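Local structure of fatty Acyl-Adenylate Ligase (Escherichia coli, 3PBK) at residues 35-40 with 245-250; 27-32 with 49-54; 221-226 with 276-281. The protein belongs to the ANL superfamily of AMP-binding enzymes, with a large multi-sheet N-terminal part followed by a smaller C-terminal one. All coordinates share one frame; numbering follows the deposited sequence.

Contact 1: residues 35-40 with 245-250; sequences GMNFYD and SVDYLR
The Tyr248 ring has CG of Met36, a selenomethionine, at its edge near the ring plane, 3.5 Å from Tyr248 CE1. Phe38 lies alongside and points the same way; Phe38 CE1 comes obliquely to 3.6 Å from Tyr248 CD1, the two ring planes 37° apart, and Phe226 adds an edge-to-face contact to Tyr248. Met36 CG also packs on Val246 CG1. Tyr39 runs beside Asp247, which is on the other face of the sheet with Asn37; the Tyr39 ring has Tyr248 O at its edge and meets Asp247 CB obliquely. Strand 35-39 and its parallel neighbour 246-248 lie inside the mixed sheet of the AMP-binding fold. Val246 N donates to Gly35 O, Asn37 N reaches Val246 O at 3.0 Å, Asn37 O takes Tyr248 N at 2.9 Å, and Tyr39 N bonds Tyr248 O. With CG beside its own backbone N (chi1 -50°), Asn37 can send ND2 across to the same Val246 O in a weak bond. Asp247 runs beside this amide but forms its salt bridge with Arg219, and Tyr248 OH is tied to Phe235 O. Arg250 NH2 rests 4.0 Å from Asp40 CB, although the guanidinium pairs with Glu46 and Asp253.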
loop_
_atom_site.group_PDB
_atom_site.type_symbol
_atom_site.label_atom_id
_atom_site.label_comp_id
_atom_site.label_asym_id
_atom_site.label_seq_id
_atom_site.Cartn_x
_atom_site.Cartn_y
_atom_site.Cartn_z
ATOM N N GLY A 35 1.329 -0.822 -23.545
ATOM C CA GLY A 35 0.273 -1.574 -22.916
ATOM C C GLY A 35 0.821 -2.348 -21.746
ATOM O O GLY A 35 1.941 -2.104 -21.292
HETATM N N MSE A 36 0.025 -3.293 -21.266
HETATM C CA MSE A 36 0.410 -4.116 -20.141
HETATM C C MSE A 36 0.843 -5.505 -20.571
HETATM O O MSE A 36 0.381 -6.036 -21.577
HETATM C CB MSE A 36 -0.750 -4.230 -19.174
HETATM C CG MSE A 36 -0.990 -2.977 -18.399
HETATM SE SE MSE A 36 -2.882 -2.595 -18.391
HETATM C CE MSE A 36 -2.961 -1.313 -16.908
ATOM N N ASN A 37 1.734 -6.087 -19.780
ATOM C CA ASN A 37 2.219 -7.427 -20.028
ATOM C C ASN A 37 2.209 -8.277 -18.753
ATOM O O ASN A 37 2.925 -7.991 -17.796
ATOM C CB ASN A 37 3.604 -7.356 -20.659
ATOM C CG ASN A 37 3.646 -6.396 -21.838
ATOM O OD1 ASN A 37 3.566 -6.814 -22.992
ATOM N ND2 ASN A 37 3.747 -5.100 -21.551
ATOM N N PHE A 38 1.374 -9.312 -18.750
ATOM C CA PHE A 38 1.247 -10.202 -17.608
ATOM C C PHE A 38 2.162 -11.411 -17.725
ATOM O O PHE A 38 2.057 -12.187 -18.676
ATOM C CB PHE A 38 -0.191 -10.658 -17.481
ATOM C CG PHE A 38 -1.163 -9.532 -17.438
ATOM C CD1 PHE A 38 -1.589 -9.018 -16.224
ATOM C CD2 PHE A 38 -1.645 -8.969 -18.611
ATOM C CE1 PHE A 38 -2.489 -7.975 -16.171
ATOM C CE2 PHE A 38 -2.552 -7.922 -18.573
ATOM C CZ PHE A 38 -2.976 -7.424 -17.347
ATOM N N TYR A 39 3.048 -11.570 -16.744
ATOM C CA TYR A 39 4.043 -12.630 -16.776
ATOM C C TYR A 39 3.758 -13.699 -15.738
ATOM O O TYR A 39 3.282 -13.389 -14.649
ATOM C CB TYR A 39 5.433 -12.048 -16.556
ATOM C CG TYR A 39 6.028 -11.414 -17.792
ATOM C CD1 TYR A 39 5.724 -10.111 -18.141
ATOM C CD2 TYR A 39 6.888 -12.123 -18.616
ATOM C CE1 TYR A 39 6.269 -9.527 -19.274
ATOM C CE2 TYR A 39 7.439 -11.544 -19.752
ATOM C CZ TYR A 39 7.128 -10.245 -20.074
ATOM O OH TYR A 39 7.665 -9.665 -21.205
ATOM N N ASP A 40 4.044 -14.957 -16.080
ATOM C CA ASP A 40 3.877 -16.070 -15.140
ATOM C C ASP A 40 5.055 -16.146 -14.158
ATOM O O ASP A 40 5.941 -15.299 -14.195
ATOM C CB ASP A 40 3.633 -17.405 -15.874
ATOM C CG ASP A 40 4.913 -18.023 -16.465
ATOM O OD1 ASP A 40 6.032 -17.591 -16.103
ATOM O OD2 ASP A 40 4.794 -18.965 -17.294
ATOM N N SER A 245 4.516 1.578 -20.773
ATOM C CA SER A 245 4.223 0.161 -20.607
ATOM C C SER A 245 4.517 -0.318 -19.183
ATOM O O SER A 245 5.243 0.334 -18.433
ATOM C CB SER A 245 5.006 -0.661 -21.627
ATOM O OG SER A 245 4.563 -0.383 -22.945
ATOM N N VAL A 246 3.951 -1.459 -18.808
ATOM C CA VAL A 246 4.223 -2.042 -17.502
ATOM C C VAL A 246 4.181 -3.565 -17.570
ATOM O O VAL A 246 3.452 -4.133 -18.377
ATOM C CB VAL A 246 3.219 -1.539 -16.454
ATOM C CG1 VAL A 246 1.845 -2.102 -16.726
ATOM C CG2 VAL A 246 3.677 -1.906 -15.058
ATOM N N ASP A 247 4.979 -4.223 -16.729
ATOM C CA ASP A 247 4.988 -5.684 -16.631
ATOM C C ASP A 247 4.601 -6.130 -15.233
ATOM O O ASP A 247 5.178 -5.661 -14.252
ATOM C CB ASP A 247 6.379 -6.228 -16.920
ATOM C CG ASP A 247 7.025 -5.567 -18.099
ATOM O OD1 ASP A 247 6.288 -5.147 -19.011
ATOM O OD2 ASP A 247 8.269 -5.463 -18.115
ATOM N N TYR A 248 3.656 -7.057 -15.137
ATOM C CA TYR A 248 3.202 -7.535 -13.837
ATOM C C TYR A 248 3.643 -8.942 -13.511
ATOM O O TYR A 248 3.720 -9.796 -14.390
ATOM C CB TYR A 248 1.688 -7.533 -13.775
ATOM C CG TYR A 248 1.074 -6.208 -14.070
ATOM C CD1 TYR A 248 0.316 -6.018 -15.212
ATOM C CD2 TYR A 248 1.247 -5.146 -13.209
ATOM C CE1 TYR A 248 -0.253 -4.796 -15.490
ATOM C CE2 TYR A 248 0.683 -3.926 -13.472
ATOM C CZ TYR A 248 -0.068 -3.750 -14.612
ATOM O OH TYR A 248 -0.634 -2.521 -14.875
ATOM N N LEU A 249 3.917 -9.173 -12.230
ATOM C CA LEU A 249 3.921 -10.515 -11.662
ATOM C C LEU A 249 2.689 -10.649 -10.771
ATOM O O LEU A 249 2.097 -9.648 -10.343
ATOM C CB LEU A 249 5.187 -10.763 -10.842
ATOM C CG LEU A 249 6.484 -11.061 -11.606
ATOM C CD1 LEU A 249 7.662 -11.189 -10.658
ATOM C CD2 LEU A 249 6.344 -12.320 -12.429
ATOM N N ARG A 250 2.277 -11.877 -10.497
ATOM C CA ARG A 250 1.217 -12.061 -9.517
ATOM C C ARG A 250 1.844 -11.911 -8.140
ATOM O O ARG A 250 3.023 -12.213 -7.952
ATOM C CB ARG A 250 0.538 -13.419 -9.688
ATOM C CG ARG A 250 -0.177 -13.571 -11.021
ATOM C CD ARG A 250 -1.043 -14.816 -11.047
ATOM N NE ARG A 250 -0.383 -15.959 -11.672
ATOM C CZ ARG A 250 -0.137 -16.065 -12.979
ATOM N NH1 ARG A 250 -0.473 -15.075 -13.799
ATOM N NH2 ARG A 250 0.463 -17.155 -13.464
#

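Contact 2: residues 27-32 with 49-54; sequences DYAALS and LEYQTL
A type I beta turn, Ala29 to Ser32, ends helix 22-29 and packs against the first turn of helix 51-67, close to the outermost strand, 45-50, of the large mixed sheet. Touching residues are few: Ala29, Ala30 and Ser32 on the turn, Tyr51 and Gln52 on the helix. No hydrogen bond crosses between the segments; alanine methyls and carbonyl oxygens of the turn meet chiefly carbon atoms of Tyr51 and Gln52. Ala29 points toward the helix, its CB 4.1 Å from Tyr51 CB and approaching the ring obliquely. Tyr51 carries its CG beside the backbone N (chi1 -66°), and its ring atom CD2 comes to 4.1 Å from Ser32 OG, which lies at the ring edge near its plane. The phenol continues past the turn to touch Pro239 and Val240 of helix 229-241, and its hydroxyl is bonded to Leu244 O; this side chain therefore ties the turn to a second helix as well. Ala30 sits where the backbones come nearest, with CB 3.5 Å from Gln52 CA, and its O faces Gln52 CB. Gln52, itself exposed, has CG anti to its backbone N (chi1 176°) and extends its chain past Ala30 O. Glu50 occupies the N-cap position of the helix, and its O accepts from Leu54 N. On the turn side, Ala29 O is gripped twice by one residue: Ser32 N donates at 2.9 Å to Ala29 O, closing the turn, and Ser32 OG donates at 2.6 Å to Ala29 O, in the carbonyl plane and on a lone pair.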
loop_
_atom_site.group_PDB
_atom_site.type_symbol
_atom_site.label_atom_id
_atom_site.label_comp_id
_atom_site.label_asym_id
_atom_site.label_seq_id
_atom_site.Cartn_x
_atom_site.Cartn_y
_atom_site.Cartn_z
ATOM N N ASP A 27 -8.034 7.480 -23.263
ATOM C CA ASP A 27 -8.331 7.802 -24.648
ATOM C C ASP A 27 -7.058 8.193 -25.362
ATOM O O ASP A 27 -6.831 7.807 -26.507
ATOM C CB ASP A 27 -9.327 8.952 -24.729
ATOM C CG ASP A 27 -10.755 8.477 -24.858
ATOM O OD1 ASP A 27 -10.982 7.244 -24.853
ATOM O OD2 ASP A 27 -11.651 9.334 -24.978
ATOM N N TYR A 28 -6.227 8.959 -24.669
ATOM C CA TYR A 28 -4.949 9.386 -25.206
ATOM C C TYR A 28 -3.957 8.233 -25.332
ATOM O O TYR A 28 -3.170 8.202 -26.275
ATOM C CB TYR A 28 -4.342 10.473 -24.324
ATOM C CG TYR A 28 -3.067 11.046 -24.891
ATOM C CD1 TYR A 28 -3.109 12.074 -25.824
ATOM C CD2 TYR A 28 -1.827 10.557 -24.507
ATOM C CE1 TYR A 28 -1.963 12.603 -26.356
ATOM C CE2 TYR A 28 -0.664 11.082 -25.034
ATOM C CZ TYR A 28 -0.742 12.106 -25.960
ATOM O OH TYR A 28 0.395 12.646 -26.501
ATOM N N ALA A 29 -3.986 7.296 -24.384
ATOM C CA ALA A 29 -3.015 6.204 -24.353
ATOM C C ALA A 29 -3.324 5.151 -25.397
ATOM O O ALA A 29 -2.438 4.440 -25.856
ATOM C CB ALA A 29 -2.955 5.577 -22.973
ATOM N N ALA A 30 -4.591 5.045 -25.769
ATOM C CA ALA A 30 -4.985 4.108 -26.808
ATOM C C ALA A 30 -4.435 4.556 -28.153
ATOM O O ALA A 30 -4.605 3.866 -29.152
ATOM C CB ALA A 30 -6.497 3.983 -26.871
ATOM N N LEU A 31 -3.783 5.716 -28.173
ATOM C CA LEU A 31 -3.145 6.227 -29.385
ATOM C C LEU A 31 -1.657 5.881 -29.430
ATOM O O LEU A 31 -0.985 6.156 -30.421
ATOM C CB LEU A 31 -3.316 7.748 -29.511
ATOM C CG LEU A 31 -4.720 8.359 -29.453
ATOM C CD1 LEU A 31 -4.647 9.880 -29.506
ATOM C CD2 LEU A 31 -5.617 7.815 -30.556
ATOM N N SER A 32 -1.144 5.300 -28.350
ATOM C CA SER A 32 0.258 4.893 -28.284
ATOM C C SER A 32 0.350 3.435 -28.696
ATOM O O SER A 32 -0.646 2.870 -29.152
ATOM C CB SER A 32 0.810 5.064 -26.869
ATOM O OG SER A 32 0.169 4.181 -25.959
ATOM N N LEU A 49 -1.898 -6.876 -23.095
ATOM C CA LEU A 49 -3.044 -5.993 -23.228
ATOM C C LEU A 49 -2.556 -4.617 -23.627
ATOM O O LEU A 49 -1.988 -3.898 -22.804
ATOM C CB LEU A 49 -3.812 -5.904 -21.912
ATOM C CG LEU A 49 -5.047 -5.009 -21.979
ATOM C CD1 LEU A 49 -5.926 -5.429 -23.141
ATOM C CD2 LEU A 49 -5.834 -5.043 -20.683
ATOM N N GLU A 50 -2.762 -4.260 -24.892
ATOM C CA GLU A 50 -2.414 -2.927 -25.371
ATOM C C GLU A 50 -3.464 -1.901 -24.973
ATOM O O GLU A 50 -4.654 -2.207 -24.894
ATOM C CB GLU A 50 -2.234 -2.934 -26.881
ATOM C CG GLU A 50 -1.040 -3.739 -27.300
ATOM C CD GLU A 50 -1.176 -4.278 -28.696
ATOM O OE1 GLU A 50 -0.905 -3.510 -29.650
ATOM O OE2 GLU A 50 -1.551 -5.471 -28.829
ATOM N N TYR A 51 -3.024 -0.681 -24.706
ATOM C CA TYR A 51 -3.959 0.344 -24.281
ATOM C C TYR A 51 -4.997 0.574 -25.371
ATOM O O TYR A 51 -6.196 0.675 -25.085
ATOM C CB TYR A 51 -3.228 1.638 -23.932
ATOM C CG TYR A 51 -2.326 1.506 -22.729
ATOM C CD1 TYR A 51 -2.806 0.965 -21.539
ATOM C CD2 TYR A 51 -0.998 1.926 -22.779
ATOM C CE1 TYR A 51 -1.997 0.842 -20.440
ATOM C CE2 TYR A 51 -0.181 1.806 -21.680
ATOM C CZ TYR A 51 -0.689 1.267 -20.512
ATOM O OH TYR A 51 0.113 1.141 -19.407
ATOM N N GLN A 52 -4.530 0.649 -26.617
ATOM C CA GLN A 52 -5.425 0.727 -27.761
ATOM C C GLN A 52 -6.555 -0.277 -27.590
ATOM O O GLN A 52 -7.730 0.085 -27.634
ATOM C CB GLN A 52 -4.664 0.426 -29.047
ATOM C CG GLN A 52 -5.539 0.393 -30.292
ATOM C CD GLN A 52 -4.752 0.104 -31.567
ATOM O OE1 GLN A 52 -3.562 -0.252 -31.525
ATOM N NE2 GLN A 52 -5.416 0.262 -32.711
ATOM N N THR A 53 -6.182 -1.538 -27.380
ATOM C CA THR A 53 -7.135 -2.626 -27.198
ATOM C C THR A 53 -7.959 -2.459 -25.921
ATOM O O THR A 53 -9.165 -2.700 -25.905
ATOM C CB THR A 53 -6.405 -3.982 -27.166
ATOM O OG1 THR A 53 -5.932 -4.308 -28.481
ATOM C CG2 THR A 53 -7.326 -5.082 -26.662
ATOM N N LEU A 54 -7.298 -2.055 -24.845
ATOM C CA LEU A 54 -7.980 -1.841 -23.578
ATOM C C LEU A 54 -9.140 -0.845 -23.716
ATOM O O LEU A 54 -10.240 -1.089 -23.221
ATOM C CB LEU A 54 -6.994 -1.371 -22.516
ATOM C CG LEU A 54 -7.637 -0.641 -21.342
ATOM C CD1 LEU A 54 -8.414 -1.592 -20.446
ATOM C CD2 LEU A 54 -6.573 0.084 -20.555
#

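Contact 3: residues 221-226 with 276-281; sequences VSWLPF and PPFGYE
One indole bridges two backbones that stay more than 9 Å apart at their nearest CA atoms: Trp223 reaches out to the start of helix 277-285. Its six-membered ring does the touching. CH2 of Trp223 comes to 3.8 Å from Pro276 CD and to 4.0 Å from Phe278 CE1, each meeting oblique, while Trp223 CZ2 lies 3.9 Å from Gly279 CA, where the glycine has no side chain to stand between helix and ring. Trp223 starts out toward the helix, and chi1 of 54° sets CG between its backbone N and carbonyl carbon, bringing the six-membered ring onto Pro276 and Gly279. Leu224 CD2 lies over one face of the Trp223 ring, offset toward the rim, and also packs 3.9 Å from Pro276 CD. The chain bends here just after strand 220-222 in an ST turn, Ser222 OG accepting from Leu224 N at 3.0 Å. Phe254 stacks with Trp223 and Trp261 meets it edge-to-face, so the indole belongs to a larger aromatic cluster. The Leu224 side chain is about 7 Å from the bound 5'-O-[(S)-(dodecanoyloxy)(hydroxy)phosphoryl]adenosine. The contact thus rests on shape and dispersion between apolar groups, with no hydrogen bond between the two segments.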
loop_
_atom_site.group_PDB
_atom_site.type_symbol
_atom_site.label_atom_id
_atom_site.label_comp_id
_atom_site.label_asym_id
_atom_site.label_seq_id
_atom_site.Cartn_x
_atom_site.Cartn_y
_atom_site.Cartn_z
ATOM N N VAL A 221 7.543 -1.985 -13.616
ATOM C CA VAL A 221 7.476 -3.388 -13.241
ATOM C C VAL A 221 6.831 -3.468 -11.864
ATOM O O VAL A 221 7.292 -2.816 -10.929
ATOM C CB VAL A 221 8.892 -4.011 -13.178
ATOM C CG1 VAL A 221 8.828 -5.462 -12.716
ATOM C CG2 VAL A 221 9.583 -3.900 -14.527
ATOM N N SER A 222 5.763 -4.245 -11.732
ATOM C CA SER A 222 5.099 -4.383 -10.439
ATOM C C SER A 222 4.721 -5.820 -10.133
ATOM O O SER A 222 4.336 -6.575 -11.023
ATOM C CB SER A 222 3.847 -3.509 -10.370
ATOM O OG SER A 222 2.992 -3.922 -9.318
ATOM N N TRP A 223 4.840 -6.200 -8.868
ATOM C CA TRP A 223 4.305 -7.472 -8.420
ATOM C C TRP A 223 3.193 -7.213 -7.399
ATOM O O TRP A 223 2.608 -8.150 -6.855
ATOM C CB TRP A 223 5.408 -8.372 -7.850
ATOM C CG TRP A 223 6.221 -7.739 -6.762
ATOM C CD1 TRP A 223 7.456 -7.180 -6.883
ATOM C CD2 TRP A 223 5.849 -7.593 -5.385
ATOM N NE1 TRP A 223 7.877 -6.688 -5.672
ATOM C CE2 TRP A 223 6.907 -6.928 -4.737
ATOM C CE3 TRP A 223 4.723 -7.953 -4.642
ATOM C CZ2 TRP A 223 6.872 -6.625 -3.377
ATOM C CZ3 TRP A 223 4.693 -7.650 -3.300
ATOM C CH2 TRP A 223 5.756 -6.994 -2.678
ATOM N N LEU A 224 2.891 -5.935 -7.163
ATOM C CA LEU A 224 1.890 -5.532 -6.175
ATOM C C LEU A 224 0.470 -5.896 -6.591
ATOM O O LEU A 224 0.154 -5.950 -7.783
ATOM C CB LEU A 224 1.966 -4.032 -5.938
ATOM C CG LEU A 224 3.356 -3.501 -5.627
ATOM C CD1 LEU A 224 3.407 -2.010 -5.851
ATOM C CD2 LEU A 224 3.734 -3.850 -4.209
ATOM N N PRO A 225 -0.406 -6.125 -5.601
ATOM C CA PRO A 225 -1.798 -6.514 -5.863
ATOM C C PRO A 225 -2.606 -5.311 -6.310
ATOM O O PRO A 225 -2.356 -4.212 -5.819
ATOM C CB PRO A 225 -2.305 -6.960 -4.487
ATOM C CG PRO A 225 -1.126 -6.885 -3.549
ATOM C CD PRO A 225 -0.138 -5.964 -4.164
ATOM N N PHE A 226 -3.563 -5.503 -7.209
ATOM C CA PHE A 226 -4.421 -4.391 -7.611
ATOM C C PHE A 226 -5.380 -4.018 -6.494
ATOM O O PHE A 226 -5.984 -2.952 -6.518
ATOM C CB PHE A 226 -5.176 -4.695 -8.909
ATOM C CG PHE A 226 -4.289 -4.753 -10.130
ATOM C CD1 PHE A 226 -3.121 -4.018 -10.191
ATOM C CD2 PHE A 226 -4.630 -5.525 -11.220
ATOM C CE1 PHE A 226 -2.313 -4.070 -11.302
ATOM C CE2 PHE A 226 -3.824 -5.568 -12.331
ATOM C CZ PHE A 226 -2.669 -4.844 -12.369
ATOM N N PRO A 276 7.129 -2.343 -0.993
ATOM C CA PRO A 276 7.272 -2.073 0.440
ATOM C C PRO A 276 8.636 -2.535 0.952
ATOM O O PRO A 276 9.288 -3.349 0.302
ATOM C CB PRO A 276 6.185 -2.948 1.072
ATOM C CG PRO A 276 5.388 -3.513 -0.059
ATOM C CD PRO A 276 6.264 -3.502 -1.247
ATOM N N PRO A 277 9.057 -2.044 2.121
ATOM C CA PRO A 277 10.326 -2.429 2.729
ATOM C C PRO A 277 10.605 -3.922 2.645
ATOM O O PRO A 277 11.721 -4.307 2.293
ATOM C CB PRO A 277 10.130 -2.030 4.180
ATOM C CG PRO A 277 9.278 -0.866 4.108
ATOM C CD PRO A 277 8.325 -1.096 2.969
ATOM N N PHE A 278 9.619 -4.754 2.964
ATOM C CA PHE A 278 9.840 -6.201 2.985
ATOM C C PHE A 278 10.064 -6.797 1.600
ATOM O O PHE A 278 10.717 -7.826 1.475
ATOM C CB PHE A 278 8.693 -6.940 3.693
ATOM C CG PHE A 278 7.431 -7.026 2.883
ATOM C CD1 PHE A 278 7.279 -8.014 1.919
ATOM C CD2 PHE A 278 6.395 -6.116 3.087
ATOM C CE1 PHE A 278 6.120 -8.096 1.161
ATOM C CE2 PHE A 278 5.227 -6.188 2.339
ATOM C CZ PHE A 278 5.088 -7.181 1.369
ATOM N N GLY A 279 9.518 -6.177 0.563
ATOM C CA GLY A 279 9.745 -6.677 -0.778
ATOM C C GLY A 279 11.227 -6.715 -1.088
ATOM O O GLY A 279 11.718 -7.612 -1.767
ATOM N N TYR A 280 11.943 -5.721 -0.579
ATOM C CA TYR A 280 13.380 -5.612 -0.801
ATOM C C TYR A 280 14.126 -6.584 0.089
ATOM O O TYR A 280 15.064 -7.249 -0.344
ATOM C CB TYR A 280 13.868 -4.176 -0.548
ATOM C CG TYR A 280 13.527 -3.202 -1.664
ATOM C CD1 TYR A 280 14.319 -3.104 -2.804
ATOM C CD2 TYR A 280 12.404 -2.377 -1.580
ATOM C CE1 TYR A 280 14.003 -2.208 -3.832
ATOM C CE2 TYR A 280 12.077 -1.478 -2.610
ATOM C CZ TYR A 280 12.883 -1.403 -3.726
ATOM O OH TYR A 280 12.567 -0.520 -4.734
ATOM N N GLU A 281 13.701 -6.665 1.338
ATOM C CA GLU A 281 14.346 -7.542 2.297
ATOM C C GLU A 281 14.186 -9.006 1.903
ATOM O O GLU A 281 15.154 -9.760 1.916
ATOM C CB GLU A 281 13.788 -7.290 3.692
ATOM C CG GLU A 281 14.569 -7.955 4.793
ATOM C CD GLU A 281 14.031 -9.328 5.112
ATOM O OE1 GLU A 281 12.944 -9.676 4.585
ATOM O OE2 GLU A 281 14.691 -10.054 5.891
#

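All three contacts are largely buried and reach the same mixed sheet, yet they differ in depth and chemistry. Contact 3 lies nearest the chain centre, contact 1 farther out and contact 2 farthest, where it includes an exposed glutamine. Only contact 1 is a ladder of backbone bonds; the other two have no hydrogen bonds between their segments. Contact 1 is flanked by both: Met36 N probably bonds Leu49 O of contact 2, and Gly35 packs on Tyr51, while the backbone N and O of Ser222 in contact 3 probably bond Asp247 O and Leu249 N, continuing the sheet from strand 246-248 to strand 220-222. Contacts 2 and 3 do not touch, their nearest atoms about 9 Å apart.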